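Local structure of soluble lytic transglycosylase B3 (Pseudomonas aeruginosa, 5ANZ) at residues W51-R56 with F69-F73; V156-A161 with Q176-L181; E356-L360 with Y408-L414. The protein probably cleaves the glycan strands of peptidoglycan as a multidomain lytic transglycosylase, serving turnover of the bacterial cell wall, and carries a bound calcium ion. All coordinates share one frame; numbering follows the deposited sequence.

Contact 1 (W51-R56 with F69-F73); sequences WRDAFR and FDRAF
Arg56 and Phe69 meet at the heart of an antiparallel helical hairpin, in which helices 48-61 and 66-73 of the SLT transglycosylase domain stand side by side. The short axes run at 150° and come no nearer than 12.1 Å, a wide spacing that large side chains bridge. The CB of Phe69 is directed toward helix 48-61, and its ring is held on both faces. Arg56 CG lies over one face, 3.6 Å from the centroid of the Phe69 ring in a CH-pi contact, while the opposite face is covered by CD1 of Phe73 from its own helix. At the edge of the Phe69 ring, Phe55 CD2 approaches CE2 to 3.7 Å. Two more groups come to the Phe73 ring: Arg52 CD is 3.9 Å from Phe73 CD2, and Trp51 CZ3 is 4.1 Å from Phe73 CE2, which lies at the edge of the Trp51 ring.

With CG anti to the backbone N (chi1 -174°) and the chain extended as far as NE, Arg56 crosses the Phe69 ring and delivers its guanidinium to Asp70. The grip is side-on: NE reaches Asp70 OD1 at 3.0 Å on its syn lone pair, and NH2 reaches Asp70 OD2 at 2.9 Å. The two flat groups are only 7° from coplanar. Arg52 makes a softer link, its NH1 donating to a water that donates to Phe73 O. Trp51 and Phe55 continue inward onto Leu177 of helix 170-186. The inner side is thus apolar, and a two-nitrogen salt bridge sets the rotation of the Arg56 guanidinium.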
ATOM      1  N   TRP A  51      28.550   1.680 -16.790  1.00 40.60           N
ATOM      2  CA  TRP A  51      27.507   0.814 -16.270  1.00 42.70           C
ATOM      3  C   TRP A  51      26.499   0.492 -17.377  1.00 41.50           C
ATOM      4  O   TRP A  51      26.064  -0.649 -17.512  1.00 37.25           O
ATOM      5  CB  TRP A  51      26.786   1.438 -15.065  1.00 39.12           C
ATOM      6  CG  TRP A  51      25.507   0.710 -14.810  1.00 38.91           C
ATOM      7  CD1 TRP A  51      25.328  -0.391 -14.021  1.00 36.46           C
ATOM      8  CD2 TRP A  51      24.233   0.990 -15.404  1.00 35.61           C
ATOM      9  NE1 TRP A  51      24.013  -0.803 -14.080  1.00 34.82           N
ATOM     10  CE2 TRP A  51      23.326   0.027 -14.926  1.00 34.55           C
ATOM     11  CE3 TRP A  51      23.777   1.960 -16.300  1.00 30.81           C
ATOM     12  CZ2 TRP A  51      21.981   0.016 -15.303  1.00 31.43           C
ATOM     13  CZ3 TRP A  51      22.438   1.947 -16.672  1.00 30.57           C
ATOM     14  CH2 TRP A  51      21.562   0.980 -16.180  1.00 30.60           C
ATOM     15  N   ARG A  52      26.139   1.497 -18.173  1.00 36.04           N
ATOM     16  CA  ARG A  52      25.119   1.321 -19.209  1.00 34.89           C
ATOM     17  C   ARG A  52      25.571   0.363 -20.315  1.00 37.14           C
ATOM     18  O   ARG A  52      24.803  -0.498 -20.752  1.00 42.42           O
ATOM     19  CB  ARG A  52      24.746   2.671 -19.824  1.00 35.59           C
ATOM     20  CG  ARG A  52      23.700   2.577 -20.904  1.00 37.27           C
ATOM     21  CD  ARG A  52      23.636   3.870 -21.671  1.00 36.19           C
ATOM     22  NE  ARG A  52      24.895   4.102 -22.368  1.00 40.66           N
ATOM     23  CZ  ARG A  52      25.374   5.297 -22.683  1.00 40.26           C
ATOM     24  NH1 ARG A  52      24.696   6.389 -22.370  1.00 46.13           N
ATOM     25  NH2 ARG A  52      26.536   5.394 -23.310  1.00 42.30           N
ATOM     26  N   ASP A  53      26.800   0.523 -20.781  1.00 42.09           N
ATOM     27  CA  ASP A  53      27.284  -0.331 -21.855  1.00 52.63           C
ATOM     28  C   ASP A  53      27.359  -1.771 -21.377  1.00 50.11           C
ATOM     29  O   ASP A  53      27.089  -2.696 -22.140  1.00 48.36           O
ATOM     30  CB  ASP A  53      28.643   0.146 -22.363  1.00 58.09           C
ATOM     31  CG  ASP A  53      28.561   1.494 -23.050  1.00 69.82           C
ATOM     32  OD1 ASP A  53      27.454   1.870 -23.496  1.00 71.99           O
ATOM     33  OD2 ASP A  53      29.600   2.178 -23.143  1.00 76.85           O
ATOM     34  N   ALA A  54      27.712  -1.950 -20.106  1.00 48.53           N
ATOM     35  CA  ALA A  54      27.776  -3.282 -19.517  1.00 51.38           C
ATOM     36  C   ALA A  54      26.368  -3.847 -19.348  1.00 42.19           C
ATOM     37  O   ALA A  54      26.137  -5.030 -19.604  1.00 52.72           O
ATOM     38  CB  ALA A  54      28.510  -3.250 -18.180  1.00 50.83           C
ATOM     39  N   PHE A  55      25.427  -3.003 -18.929  1.00 39.18           N
ATOM     40  CA  PHE A  55      24.045  -3.451 -18.795  1.00 37.29           C
ATOM     41  C   PHE A  55      23.435  -3.763 -20.162  1.00 42.88           C
ATOM     42  O   PHE A  55      22.586  -4.639 -20.281  1.00 37.62           O
ATOM     43  CB  PHE A  55      23.180  -2.417 -18.069  1.00 35.38           C
ATOM     44  CG  PHE A  55      21.725  -2.794 -18.015  1.00 33.19           C
ATOM     45  CD1 PHE A  55      21.301  -3.885 -17.263  1.00 33.21           C
ATOM     46  CD2 PHE A  55      20.786  -2.081 -18.735  1.00 31.52           C
ATOM     47  CE1 PHE A  55      19.958  -4.242 -17.223  1.00 32.28           C
ATOM     48  CE2 PHE A  55      19.445  -2.433 -18.700  1.00 38.97           C
ATOM     49  CZ  PHE A  55      19.034  -3.524 -17.941  1.00 31.54           C
ATOM     50  N   ARG A  56      23.874  -3.051 -21.197  1.00 40.85           N
ATOM     51  CA  ARG A  56      23.333  -3.267 -22.533  1.00 38.88           C
ATOM     52  C   ARG A  56      23.599  -4.709 -22.965  1.00 41.52           C
ATOM     53  O   ARG A  56      22.779  -5.323 -23.651  1.00 44.72           O
ATOM     54  CB  ARG A  56      23.939  -2.271 -23.533  1.00 39.87           C
ATOM     55  CG  ARG A  56      23.342  -2.301 -24.946  1.00 40.86           C
ATOM     56  CD  ARG A  56      24.006  -1.223 -25.817  1.00 47.45           C
ATOM     57  NE  ARG A  56      23.296  -0.931 -27.062  1.00 45.49           N
ATOM     58  CZ  ARG A  56      23.619  -1.451 -28.244  1.00 55.40           C
ATOM     59  NH1 ARG A  56      24.629  -2.299 -28.338  1.00 54.15           N
ATOM     60  NH2 ARG A  56      22.931  -1.128 -29.334  1.00 59.75           N
ATOM     61  N   PHE A  69      16.725  -0.657 -26.968  1.00 35.97           N
ATOM     62  CA  PHE A  69      17.619  -0.222 -25.907  1.00 34.40           C
ATOM     63  C   PHE A  69      18.115   1.206 -26.154  1.00 34.38           C
ATOM     64  O   PHE A  69      18.041   2.059 -25.268  1.00 33.92           O
ATOM     65  CB  PHE A  69      18.810  -1.183 -25.782  1.00 36.30           C
ATOM     66  CG  PHE A  69      19.684  -0.903 -24.598  1.00 38.67           C
ATOM     67  CD1 PHE A  69      20.649   0.092 -24.649  1.00 35.02           C
ATOM     68  CD2 PHE A  69      19.524  -1.616 -23.419  1.00 34.78           C
ATOM     69  CE1 PHE A  69      21.441   0.364 -23.550  1.00 34.26           C
ATOM     70  CE2 PHE A  69      20.319  -1.352 -22.319  1.00 38.49           C
ATOM     71  CZ  PHE A  69      21.282  -0.359 -22.385  1.00 40.39           C
ATOM     72  N   ASP A  70      18.619   1.462 -27.362  1.00 36.89           N
ATOM     73  CA  ASP A  70      19.185   2.769 -27.668  1.00 41.94           C
ATOM     74  C   ASP A  70      18.113   3.858 -27.658  1.00 41.16           C
ATOM     75  O   ASP A  70      18.353   4.971 -27.195  1.00 40.12           O
ATOM     76  CB  ASP A  70      19.906   2.730 -29.017  1.00 44.27           C
ATOM     77  CG  ASP A  70      21.072   1.746 -29.023  1.00 52.13           C
ATOM     78  OD1 ASP A  70      21.569   1.391 -27.928  1.00 50.46           O
ATOM     79  OD2 ASP A  70      21.492   1.324 -30.121  1.00 58.85           O
ATOM     80  N   ARG A  71      16.929   3.524 -28.160  1.00 40.32           N
ATOM     81  CA  ARG A  71      15.781   4.429 -28.118  1.00 39.65           C
ATOM     82  C   ARG A  71      15.430   4.780 -26.668  1.00 39.57           C
ATOM     83  O   ARG A  71      15.184   5.937 -26.320  1.00 43.43           O
ATOM     84  CB  ARG A  71      14.590   3.772 -28.814  1.00 47.17           C
ATOM     85  CG  ARG A  71      13.377   4.648 -29.023  1.00 70.06           C
ATOM     86  CD  ARG A  71      12.193   3.775 -29.418  1.00 84.35           C
ATOM     87  NE  ARG A  71      11.006   4.537 -29.796  1.00 90.48           N
ATOM     88  CZ  ARG A  71       9.841   4.486 -29.151  1.00 84.89           C
ATOM     89  NH1 ARG A  71       9.695   3.701 -28.086  1.00 64.75           N
ATOM     90  NH2 ARG A  71       8.816   5.211 -29.581  1.00 87.21           N
ATOM     91  N   ALA A  72      15.430   3.757 -25.829  1.00 31.30           N
ATOM     92  CA  ALA A  72      15.072   3.898 -24.424  1.00 34.01           C
ATOM     93  C   ALA A  72      16.094   4.712 -23.628  1.00 33.89           C
ATOM     94  O   ALA A  72      15.738   5.414 -22.679  1.00 34.21           O
ATOM     95  CB  ALA A  72      14.905   2.523 -23.799  1.00 30.26           C
ATOM     96  N   PHE A  73      17.366   4.612 -24.006  1.00 32.33           N
ATOM     97  CA  PHE A  73      18.426   5.269 -23.248  1.00 32.82           C
ATOM     98  C   PHE A  73      18.908   6.577 -23.864  1.00 36.16           C
ATOM     99  O   PHE A  73      19.797   7.219 -23.318  1.00 33.13           O
ATOM    100  CB  PHE A  73      19.608   4.314 -23.065  1.00 31.00           C
ATOM    101  CG  PHE A  73      19.451   3.408 -21.882  1.00 30.71           C
ATOM    102  CD1 PHE A  73      18.787   2.198 -22.002  1.00 28.44           C
ATOM    103  CD2 PHE A  73      19.912   3.793 -20.634  1.00 31.71           C
ATOM    104  CE1 PHE A  73      18.616   1.371 -20.896  1.00 28.52           C
ATOM    105  CE2 PHE A  73      19.743   2.960 -19.526  1.00 32.59           C
ATOM    106  CZ  PHE A  73      19.098   1.751 -19.667  1.00 29.42           C
TER
HETATM  107  O   HOH W   1      22.206   6.809 -21.547  1.00 35.45           O

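Contact 2 (V156-A161 with Q176-L181); sequences VIRSLA and QLLAAL
Ile157 CD1 and Leu160 CD1 reach across from segment 156-161 to segment 176-181. Ile157 CD1 is 3.8 Å from Ala180 CB and also touches Leu181 CD2. Its distance to Leu177 CD1 is 4.0 Å. Leu160 CD1 lies 3.7 Å from Gln176 CB and also close to the Gln176 carbonyl carbon. Leu177 answers from the other helix. Its CG is anti to the backbone N (chi1 -180°), and the fork splits over the facing helix: CD1 lies between Ile157 and Leu160, whereas CD2 settles 3.9 Å from Ala161 CA. All of these residues are buried, and the contacts across the pair are apolar.

Behind this shell the helices run antiparallel, at 160°, with their short axes 9.5 Å apart. The CA atoms of Leu160 and Leu177 approach to 5.7 Å, and the small Ala161 and Ala180 put little bulk between the backbones. Of the Gln176 side chain, CB is the part that meets Leu160. The chain bends at chi2 (-58°), leading the amide away so that OE1 accepts from Thr210 N. The Gln176 side chain is about 4 Å from the side chain of Ile208, which binds N-acetylglucosamine in another structure of this protein; no sugar is bound here. The Gln176 end of the contact therefore lies near the sugar-binding residues.

Further out, Phe69 and Phe73 of helix 66-73 pack on Leu181 and Ile157 respectively. Pro209 of helix 209-215 closes against Leu160, while Val156, just after strand 154-155, shares backbone hydrogen bonding with Met194, just before its partner strand 195-196.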
ATOM      1  N   VAL A 156      10.537   6.245 -16.583  1.00 19.04           N
ATOM      2  CA  VAL A 156      10.757   4.989 -15.857  1.00 18.49           C
ATOM      3  C   VAL A 156      12.130   4.413 -16.159  1.00 19.08           C
ATOM      4  O   VAL A 156      12.794   3.886 -15.253  1.00 19.97           O
ATOM      5  CB  VAL A 156       9.664   3.968 -16.217  1.00 18.20           C
ATOM      6  CG1 VAL A 156      10.016   2.565 -15.712  1.00 21.64           C
ATOM      7  CG2 VAL A 156       8.328   4.443 -15.628  1.00 18.99           C
ATOM      8  N   ILE A 157      12.573   4.528 -17.416  1.00 19.78           N
ATOM      9  CA  ILE A 157      13.897   3.980 -17.759  1.00 21.11           C
ATOM     10  C   ILE A 157      14.992   4.756 -17.032  1.00 23.40           C
ATOM     11  O   ILE A 157      15.926   4.175 -16.471  1.00 25.26           O
ATOM     12  CB  ILE A 157      14.160   4.002 -19.267  1.00 21.41           C
ATOM     13  CG1 ILE A 157      13.088   3.190 -19.997  1.00 24.26           C
ATOM     14  CG2 ILE A 157      15.581   3.487 -19.562  1.00 25.08           C
ATOM     15  CD1 ILE A 157      13.026   1.712 -19.629  1.00 24.41           C
ATOM     16  N   ARG A 158      14.865   6.075 -17.008  1.00 20.75           N
ATOM     17  CA  ARG A 158      15.857   6.895 -16.327  1.00 23.66           C
ATOM     18  C   ARG A 158      15.887   6.595 -14.832  1.00 24.69           C
ATOM     19  O   ARG A 158      16.952   6.441 -14.234  1.00 23.72           O
ATOM     20  CB  ARG A 158      15.582   8.380 -16.539  1.00 23.24           C
ATOM     21  CG  ARG A 158      16.707   9.238 -15.979  1.00 25.37           C
ATOM     22  CD  ARG A 158      16.444  10.728 -16.176  1.00 28.65           C
ATOM     23  NE  ARG A 158      17.583  11.515 -15.708  1.00 27.00           N
ATOM     24  CZ  ARG A 158      17.622  12.842 -15.703  1.00 29.26           C
ATOM     25  NH1 ARG A 158      16.577  13.540 -16.146  1.00 24.31           N
ATOM     26  NH2 ARG A 158      18.700  13.475 -15.248  1.00 26.27           N
ATOM     27  N   SER A 159      14.712   6.497 -14.226  1.00 20.16           N
ATOM     28  CA  SER A 159      14.651   6.285 -12.784  1.00 22.30           C
ATOM     29  C   SER A 159      15.222   4.923 -12.396  1.00 21.20           C
ATOM     30  O   SER A 159      16.042   4.829 -11.472  1.00 22.84           O
ATOM     31  CB  SER A 159      13.213   6.416 -12.282  1.00 24.36           C
ATOM     32  OG  SER A 159      12.727   7.725 -12.544  1.00 21.04           O
ATOM     33  N   LEU A 160      14.819   3.872 -13.105  1.00 22.97           N
ATOM     34  CA  LEU A 160      15.320   2.536 -12.772  1.00 24.53           C
ATOM     35  C   LEU A 160      16.803   2.357 -13.110  1.00 27.93           C
ATOM     36  O   LEU A 160      17.515   1.643 -12.395  1.00 26.56           O
ATOM     37  CB  LEU A 160      14.491   1.457 -13.462  1.00 22.92           C
ATOM     38  CG  LEU A 160      13.057   1.333 -12.915  1.00 26.79           C
ATOM     39  CD1 LEU A 160      12.241   0.361 -13.761  1.00 22.07           C
ATOM     40  CD2 LEU A 160      13.063   0.912 -11.451  1.00 24.06           C
ATOM     41  N   ALA A 161      17.281   2.992 -14.182  1.00 26.29           N
ATOM     42  CA  ALA A 161      18.710   2.954 -14.492  1.00 25.62           C
ATOM     43  C   ALA A 161      19.517   3.652 -13.411  1.00 30.55           C
ATOM     44  O   ALA A 161      20.605   3.196 -13.035  1.00 29.51           O
ATOM     45  CB  ALA A 161      18.978   3.603 -15.862  1.00 22.72           C
ATOM     46  N   GLN A 176      13.553  -4.814 -12.611  1.00 26.42           N
ATOM     47  CA  GLN A 176      12.458  -4.012 -13.118  1.00 24.54           C
ATOM     48  C   GLN A 176      12.848  -3.333 -14.417  1.00 22.09           C
ATOM     49  O   GLN A 176      12.007  -3.138 -15.297  1.00 24.65           O
ATOM     50  CB  GLN A 176      12.034  -2.976 -12.081  1.00 23.92           C
ATOM     51  CG  GLN A 176      11.525  -3.615 -10.814  1.00 25.06           C
ATOM     52  CD  GLN A 176      10.350  -4.544 -11.061  1.00 28.03           C
ATOM     53  OE1 GLN A 176       9.499  -4.275 -11.904  1.00 23.64           O
ATOM     54  NE2 GLN A 176      10.294  -5.648 -10.308  1.00 30.33           N
ATOM     55  N   LEU A 177      14.125  -2.972 -14.543  1.00 24.60           N
ATOM     56  CA  LEU A 177      14.589  -2.260 -15.730  1.00 24.88           C
ATOM     57  C   LEU A 177      14.529  -3.178 -16.954  1.00 25.65           C
ATOM     58  O   LEU A 177      14.095  -2.771 -18.025  1.00 25.43           O
ATOM     59  CB  LEU A 177      16.014  -1.732 -15.523  1.00 25.78           C
ATOM     60  CG  LEU A 177      16.636  -0.956 -16.688  1.00 29.49           C
ATOM     61  CD1 LEU A 177      15.750   0.209 -17.126  1.00 28.65           C
ATOM     62  CD2 LEU A 177      18.001  -0.457 -16.279  1.00 33.87           C
ATOM     63  N   LEU A 178      14.946  -4.429 -16.788  1.00 28.13           N
ATOM     64  CA  LEU A 178      14.814  -5.385 -17.880  1.00 27.94           C
ATOM     65  C   LEU A 178      13.340  -5.578 -18.249  1.00 31.62           C
ATOM     66  O   LEU A 178      12.983  -5.656 -19.428  1.00 29.04           O
ATOM     67  CB  LEU A 178      15.457  -6.720 -17.508  1.00 34.11           C
ATOM     68  CG  LEU A 178      15.745  -7.633 -18.692  1.00 46.18           C
ATOM     69  CD1 LEU A 178      16.792  -6.999 -19.601  1.00 38.65           C
ATOM     70  CD2 LEU A 178      16.194  -9.001 -18.215  1.00 50.63           C
ATOM     71  N   ALA A 179      12.481  -5.617 -17.236  1.00 25.43           N
ATOM     72  CA  ALA A 179      11.063  -5.829 -17.463  1.00 24.55           C
ATOM     73  C   ALA A 179      10.462  -4.639 -18.208  1.00 24.75           C
ATOM     74  O   ALA A 179       9.634  -4.813 -19.103  1.00 25.35           O
ATOM     75  CB  ALA A 179      10.342  -6.064 -16.140  1.00 23.13           C
ATOM     76  N   ALA A 180      10.879  -3.434 -17.836  1.00 23.53           N
ATOM     77  CA  ALA A 180      10.432  -2.223 -18.528  1.00 23.49           C
ATOM     78  C   ALA A 180      10.839  -2.217 -20.001  1.00 23.93           C
ATOM     79  O   ALA A 180      10.053  -1.824 -20.859  1.00 21.53           O
ATOM     80  CB  ALA A 180      10.974  -0.973 -17.837  1.00 21.08           C
ATOM     81  N   LEU A 181      12.065  -2.639 -20.296  1.00 22.89           N
ATOM     82  CA  LEU A 181      12.519  -2.659 -21.685  1.00 22.58           C
ATOM     83  C   LEU A 181      11.675  -3.622 -22.517  1.00 24.87           C
ATOM     84  O   LEU A 181      11.444  -3.375 -23.699  1.00 27.95           O
ATOM     85  CB  LEU A 181      14.009  -3.035 -21.774  1.00 25.31           C
ATOM     86  CG  LEU A 181      14.981  -1.957 -21.263  1.00 27.50           C
ATOM     87  CD1 LEU A 181      16.384  -2.532 -21.063  1.00 30.54           C
ATOM     88  CD2 LEU A 181      15.034  -0.800 -22.255  1.00 29.97           C
TER

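Contact 3 (E356-L360 with Y408-L414); sequences EDVPL and YPTPALL
Asp357 and Tyr408 join a loop folded into an inverse gamma turn, centred on Asp357 and closed by Val358 N to Glu356 O at 2.8 Å, to the extended residues that lead into helix 411-417. The latter belong to the putative peptidoglycan-binding domain, and the loop 356-360 is the approach to its helix 362-374. Tyr408 has CG anti to its backbone N (chi1 -176°), which brings the phenol hydroxyl to the turn. This hydroxyl donates to Asp357, with OH and OD1 2.7 Å apart, and the oxygen is met on the syn lone pair. Asp357 OD1 lies close to the plane of the phenol ring, yet the carboxylate is turned 42° from that ring. Asp357 is poorly ordered, so this geometry deserves some reserve. Pro95 and Ala307 also touch the Asp357 side chain.

Leu360 supplies the apolar part. With CG beside the backbone N (chi1 -66°), it spreads its two methyls along the opposing chain: CD1 is 4.0 Å from Pro409 CB, and CD2 rests over the start of the helix, 3.5 Å from Pro411 N. Further along the helix, Leu414 CD2 comes within 4.4 Å of Leu360 CD2, and Leu414 packs in turn on Gln364 and Glu367 of helix 362-374. Pro409 likewise reaches both Leu368 and Ile394, so the contact ties the loop to the helical core of the small domain.

Thr410 occupies the N-cap, where its OG1 accepts weakly from Leu413 N at 3.5 Å. Next to it, Pro411, with no N-H to offer, sets its ring carbon CD 3.2 Å from Val358 O.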
ATOM      1  N   GLU A 356      -3.639  12.869  21.699  1.00 43.87           N
ATOM      2  CA  GLU A 356      -2.208  12.814  21.981  1.00 45.24           C
ATOM      3  C   GLU A 356      -1.427  11.957  20.999  1.00 58.37           C
ATOM      4  O   GLU A 356      -0.314  11.524  21.296  1.00 67.75           O
ATOM      5  CB  GLU A 356      -1.974  12.273  23.386  1.00 42.71           C
ATOM      6  CG  GLU A 356      -2.585  13.093  24.489  1.00 46.67           C
ATOM      7  CD  GLU A 356      -2.460  12.403  25.832  1.00 42.94           C
ATOM      8  OE1 GLU A 356      -3.158  11.386  26.036  1.00 38.34           O
ATOM      9  OE2 GLU A 356      -1.660  12.867  26.668  1.00 43.16           O
ATOM     10  N   ASP A 357      -2.005  11.697  19.838  1.00 68.11           N
ATOM     11  CA  ASP A 357      -1.334  10.848  18.870  1.00 75.97           C
ATOM     12  C   ASP A 357      -0.238  11.620  18.138  1.00 65.12           C
ATOM     13  O   ASP A 357      -0.432  12.111  17.027  1.00 56.69           O
ATOM     14  CB  ASP A 357      -2.335  10.259  17.875  1.00 85.25           C
ATOM     15  CG  ASP A 357      -1.819   8.993  17.215  1.00 88.34           C
ATOM     16  OD1 ASP A 357      -1.034   8.262  17.858  1.00 79.41           O
ATOM     17  OD2 ASP A 357      -2.197   8.731  16.055  1.00 93.03           O
ATOM     18  N   VAL A 358       0.912  11.740  18.790  1.00 67.56           N
ATOM     19  CA  VAL A 358       2.118  12.220  18.135  1.00 61.28           C
ATOM     20  C   VAL A 358       3.031  11.026  17.942  1.00 54.49           C
ATOM     21  O   VAL A 358       3.616  10.527  18.905  1.00 57.79           O
ATOM     22  CB  VAL A 358       2.836  13.310  18.945  1.00 59.48           C
ATOM     23  CG1 VAL A 358       4.193  13.623  18.322  1.00 57.48           C
ATOM     24  CG2 VAL A 358       1.976  14.565  19.025  1.00 64.46           C
ATOM     25  N   PRO A 359       3.151  10.555  16.694  1.00 47.25           N
ATOM     26  CA  PRO A 359       3.879   9.317  16.416  1.00 45.56           C
ATOM     27  C   PRO A 359       5.354   9.446  16.761  1.00 48.85           C
ATOM     28  O   PRO A 359       5.902  10.547  16.709  1.00 51.34           O
ATOM     29  CB  PRO A 359       3.687   9.136  14.913  1.00 54.45           C
ATOM     30  CG  PRO A 359       3.582  10.531  14.406  1.00 54.26           C
ATOM     31  CD  PRO A 359       2.802  11.271  15.456  1.00 50.79           C
ATOM     32  N   LEU A 360       5.982   8.335  17.124  1.00 45.37           N
ATOM     33  CA  LEU A 360       7.414   8.331  17.371  1.00 44.25           C
ATOM     34  C   LEU A 360       8.187   8.721  16.115  1.00 43.14           C
ATOM     35  O   LEU A 360       7.859   8.279  15.015  1.00 44.01           O
ATOM     36  CB  LEU A 360       7.870   6.955  17.853  1.00 36.80           C
ATOM     37  CG  LEU A 360       7.339   6.521  19.215  1.00 44.63           C
ATOM     38  CD1 LEU A 360       7.926   5.176  19.605  1.00 44.45           C
ATOM     39  CD2 LEU A 360       7.673   7.575  20.262  1.00 49.98           C
ATOM     40  N   TYR A 408       0.959  -0.807  20.535  1.00 32.59           N
ATOM     41  CA  TYR A 408       1.093   0.490  19.880  1.00 31.68           C
ATOM     42  C   TYR A 408       1.952   1.424  20.731  1.00 33.14           C
ATOM     43  O   TYR A 408       1.527   1.862  21.799  1.00 32.02           O
ATOM     44  CB  TYR A 408      -0.290   1.099  19.630  1.00 32.54           C
ATOM     45  CG  TYR A 408      -0.259   2.402  18.873  1.00 35.05           C
ATOM     46  CD1 TYR A 408      -0.069   2.422  17.497  1.00 40.16           C
ATOM     47  CD2 TYR A 408      -0.428   3.613  19.533  1.00 34.31           C
ATOM     48  CE1 TYR A 408      -0.040   3.612  16.800  1.00 40.19           C
ATOM     49  CE2 TYR A 408      -0.399   4.809  18.845  1.00 36.11           C
ATOM     50  CZ  TYR A 408      -0.207   4.802  17.478  1.00 38.52           C
ATOM     51  OH  TYR A 408      -0.176   5.984  16.782  1.00 43.91           O
ATOM     52  N   PRO A 409       3.175   1.719  20.268  1.00 33.54           N
ATOM     53  CA  PRO A 409       4.100   2.524  21.067  1.00 38.57           C
ATOM     54  C   PRO A 409       3.833   4.018  20.937  1.00 39.66           C
ATOM     55  O   PRO A 409       3.480   4.488  19.855  1.00 41.71           O
ATOM     56  CB  PRO A 409       5.459   2.167  20.468  1.00 37.16           C
ATOM     57  CG  PRO A 409       5.145   2.016  19.005  1.00 32.09           C
ATOM     58  CD  PRO A 409       3.771   1.340  18.972  1.00 31.97           C
ATOM     59  N   THR A 410       4.017   4.747  22.034  1.00 38.14           N
ATOM     60  CA  THR A 410       3.779   6.185  22.077  1.00 35.52           C
ATOM     61  C   THR A 410       4.952   6.877  22.759  1.00 37.58           C
ATOM     62  O   THR A 410       5.728   6.227  23.455  1.00 35.88           O
ATOM     63  CB  THR A 410       2.495   6.516  22.859  1.00 43.73           C
ATOM     64  OG1 THR A 410       2.604   5.973  24.180  1.00 42.01           O
ATOM     65  CG2 THR A 410       1.276   5.924  22.174  1.00 45.04           C
ATOM     66  N   PRO A 411       5.075   8.199  22.583  1.00 40.84           N
ATOM     67  CA  PRO A 411       6.085   8.949  23.336  1.00 42.12           C
ATOM     68  C   PRO A 411       6.062   8.647  24.839  1.00 45.75           C
ATOM     69  O   PRO A 411       7.121   8.587  25.466  1.00 42.88           O
ATOM     70  CB  PRO A 411       5.700  10.403  23.064  1.00 44.82           C
ATOM     71  CG  PRO A 411       5.124  10.362  21.680  1.00 47.08           C
ATOM     72  CD  PRO A 411       4.395   9.039  21.580  1.00 44.21           C
ATOM     73  N   ALA A 412       4.872   8.445  25.401  1.00 44.12           N
ATOM     74  CA  ALA A 412       4.734   8.203  26.833  1.00 43.60           C
ATOM     75  C   ALA A 412       5.386   6.879  27.233  1.00 37.48           C
ATOM     76  O   ALA A 412       5.953   6.763  28.321  1.00 39.42           O
ATOM     77  CB  ALA A 412       3.272   8.217  27.235  1.00 51.21           C
ATOM     78  N   LEU A 413       5.312   5.883  26.351  1.00 37.05           N
ATOM     79  CA  LEU A 413       5.994   4.611  26.597  1.00 35.68           C
ATOM     80  C   LEU A 413       7.504   4.809  26.607  1.00 36.43           C
ATOM     81  O   LEU A 413       8.210   4.298  27.476  1.00 38.47           O
ATOM     82  CB  LEU A 413       5.621   3.577  25.540  1.00 34.67           C
ATOM     83  CG  LEU A 413       6.336   2.228  25.628  1.00 36.79           C
ATOM     84  CD1 LEU A 413       6.083   1.564  26.975  1.00 34.91           C
ATOM     85  CD2 LEU A 413       5.878   1.326  24.482  1.00 35.96           C
ATOM     86  N   LEU A 414       7.997   5.552  25.623  1.00 35.69           N
ATOM     87  CA  LEU A 414       9.405   5.889  25.579  1.00 37.10           C
ATOM     88  C   LEU A 414       9.829   6.678  26.832  1.00 41.41           C
ATOM     89  O   LEU A 414      10.906   6.440  27.385  1.00 41.73           O
ATOM     90  CB  LEU A 414       9.719   6.685  24.311  1.00 38.10           C
ATOM     91  CG  LEU A 414      11.198   6.785  23.950  1.00 47.80           C
ATOM     92  CD1 LEU A 414      11.805   5.391  23.829  1.00 52.53           C
ATOM     93  CD2 LEU A 414      11.364   7.558  22.654  1.00 49.91           C
TER
HETATM   94  O   HOH W   2       3.578   5.994  17.805  1.00 49.88           O

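The three contacts follow one another in series along the chain, each closing before the next opens. Contacts 1 and 2 form one continuous helical cluster: their centres are 10 Å apart, and helices 48-61 and 66-73 lie against helices 156-166 and 170-186, with Ala72 CB 3.7 Å from Leu181 CD2 and Trp51 CH2 3.7 Å from Ala161 CB. All four segments belong to the SLT transglycosylase domain. Contact 3 is remote, its centre 48 Å from contact 1 and 40 Å from contact 2, at the putative peptidoglycan-binding domain. Contacts 2 and 3 flank the chain's centre from opposite sides, consistent with a multidomain enzyme whose putative peptidoglycan-binding part lies well apart from this helical cluster.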